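Local coordinates for periplasmic binding protein (Roseiflexus sp. RS-1, PDB 5GJ3), which binds two heme molecules at once in the crystal and probably hands heme on for import in a bacterial heme-acquisition system, at residues V167-A172 with I259-A264. Numbering follows the deposited sequence.
Sequences VMIAAA and IAFYDA
The phenyl ring of F261, on helix 250-267, reaches to the C-terminal end of helix 164-171 and meets I169 and A172 there. One side of the ring, CD2 and CE2, does the touching. F261 CE2 lies 3.7 Å from A172 CB, and the methyl CG2 of I169 comes to 4.1 Å from F261 CE2, the I169 and F261 side chains crossing at about a right angle. Two backbone carbonyl oxygens approach the same side. I169 O sits at the ring edge, near its plane, 3.6 Å from F261 CE2, while A172 O comes obliquely to 3.5 Å from F261 CD2. With CG anti to the carbonyl carbon and beside the backbone N (chi1 -73°), the F261 ring is set where its CD2-CE2 side meets A172 CB and I169 CG2. I169 O also takes a weak hydrogen bond from A172 N, at 3.3 Å, where the helix gives out; A172 O is hydrogen-bonded to T258 OG1 of helix 250-267. On the strand side of the junction, V145 of strand 144-151 touches both I169 and F261, and L203 of strand 201-205 packs on I169, so the contact joins two helices over the mixed sheet of the heme-binding protein. An alanine in place of F261 would probably leave a gap between the helices, with the A172 methyl and I169 CG2 losing their apolar partner. No hydrogen bond links the two segments; their union rests on apolar packing, to which the partly positive ring edge probably adds a weak electrostatic attraction for the oxygen of I169.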
loop_
_atom_site.group_PDB
_atom_site.type_symbol
_atom_site.label_atom_id
_atom_site.label_comp_id
_atom_site.label_asym_id
_atom_site.label_seq_id
_atom_site.Cartn_x
_atom_site.Cartn_y
_atom_site.Cartn_z
ATOM N N VAL A 167 0.023 10.712 -1.743
ATOM C CA VAL A 167 -1.426 10.885 -1.675
ATOM C C VAL A 167 -1.965 10.635 -0.256
ATOM O O VAL A 167 -2.831 11.376 0.245
ATOM C CB VAL A 167 -2.159 9.984 -2.733
ATOM C CG1 VAL A 167 -3.665 10.036 -2.530
ATOM C CG2 VAL A 167 -1.818 10.432 -4.141
ATOM N N MET A 168 -1.474 9.584 0.410
ATOM C CA MET A 168 -1.919 9.325 1.781
ATOM C C MET A 168 -1.517 10.470 2.770
ATOM O O MET A 168 -2.305 10.869 3.609
ATOM C CB MET A 168 -1.380 7.981 2.285
ATOM C CG MET A 168 -1.747 6.773 1.400
ATOM S SD MET A 168 -3.491 6.380 1.656
ATOM C CE MET A 168 -3.429 5.561 3.276
ATOM N N ILE A 169 -0.273 10.944 2.671
ATOM C CA ILE A 169 0.189 12.031 3.550
ATOM C C ILE A 169 -0.711 13.257 3.389
ATOM O O ILE A 169 -1.170 13.806 4.375
ATOM C CB ILE A 169 1.662 12.390 3.292
ATOM C CG1 ILE A 169 2.548 11.221 3.808
ATOM C CG2 ILE A 169 2.036 13.667 4.100
ATOM C CD1 ILE A 169 3.990 11.316 3.357
ATOM N N ALA A 170 -0.964 13.662 2.138
ATOM C CA ALA A 170 -1.744 14.900 1.867
ATOM C C ALA A 170 -3.173 14.770 2.342
ATOM O O ALA A 170 -3.669 15.634 3.045
ATOM C CB ALA A 170 -1.711 15.288 0.391
ATOM N N ALA A 171 -3.825 13.658 2.020
ATOM C CA ALA A 171 -5.225 13.502 2.467
ATOM C C ALA A 171 -5.344 13.400 3.968
ATOM O O ALA A 171 -6.389 13.698 4.502
ATOM C CB ALA A 171 -5.890 12.305 1.791
ATOM N N ALA A 172 -4.307 12.945 4.665
ATOM C CA ALA A 172 -4.362 12.905 6.147
ATOM C C ALA A 172 -3.988 14.256 6.791
ATOM O O ALA A 172 -3.950 14.389 8.029
ATOM C CB ALA A 172 -3.459 11.778 6.692
ATOM N N ILE A 259 -4.720 11.102 12.822
ATOM C CA ILE A 259 -4.627 11.144 14.306
ATOM C C ILE A 259 -3.183 11.471 14.738
ATOM O O ILE A 259 -2.948 12.374 15.541
ATOM C CB ILE A 259 -5.112 9.813 14.983
ATOM C CG1 ILE A 259 -6.611 9.523 14.715
ATOM C CG2 ILE A 259 -4.868 9.857 16.495
ATOM C CD1 ILE A 259 -7.470 10.727 14.883
ATOM N N ALA A 260 -2.209 10.742 14.189
ATOM C CA ALA A 260 -0.786 11.012 14.485
ATOM C C ALA A 260 -0.330 12.420 14.022
ATOM O O ALA A 260 0.364 13.158 14.746
ATOM C CB ALA A 260 0.076 9.946 13.856
ATOM N N PHE A 261 -0.764 12.818 12.833
ATOM C CA PHE A 261 -0.357 14.111 12.297
ATOM C C PHE A 261 -0.934 15.231 13.162
ATOM O O PHE A 261 -0.289 16.279 13.369
ATOM C CB PHE A 261 -0.881 14.243 10.870
ATOM C CG PHE A 261 -0.151 13.387 9.836
ATOM C CD1 PHE A 261 0.895 12.512 10.187
ATOM C CD2 PHE A 261 -0.564 13.433 8.496
ATOM C CE1 PHE A 261 1.534 11.739 9.205
ATOM C CE2 PHE A 261 0.055 12.672 7.517
ATOM C CZ PHE A 261 1.106 11.823 7.875
ATOM N N TYR A 262 -2.148 15.020 13.673
ATOM C CA TYR A 262 -2.824 16.044 14.492
ATOM C C TYR A 262 -1.988 16.275 15.745
ATOM O O TYR A 262 -1.766 17.415 16.149
ATOM C CB TYR A 262 -4.271 15.604 14.847
ATOM C CG TYR A 262 -5.048 16.635 15.645
ATOM C CD1 TYR A 262 -5.818 17.649 15.006
ATOM C CD2 TYR A 262 -5.030 16.604 17.039
ATOM C CE1 TYR A 262 -6.530 18.602 15.765
ATOM C CE2 TYR A 262 -5.734 17.547 17.803
ATOM C CZ TYR A 262 -6.477 18.533 17.162
ATOM O OH TYR A 262 -7.158 19.421 17.950
ATOM N N ASP A 263 -1.533 15.189 16.344
ATOM C CA ASP A 263 -0.694 15.257 17.530
ATOM C C ASP A 263 0.636 15.985 17.273
ATOM O O ASP A 263 1.078 16.825 18.062
ATOM C CB ASP A 263 -0.411 13.857 18.061
ATOM C CG ASP A 263 0.265 13.921 19.429
ATOM O OD1 ASP A 263 -0.434 14.143 20.440
ATOM O OD2 ASP A 263 1.496 13.849 19.481
ATOM N N ALA A 264 1.257 15.657 16.142
ATOM C CA ALA A 264 2.475 16.336 15.704
ATOM C C ALA A 264 2.245 17.820 15.444
ATOM O O ALA A 264 3.124 18.641 15.785
ATOM C CB ALA A 264 3.060 15.646 14.487
#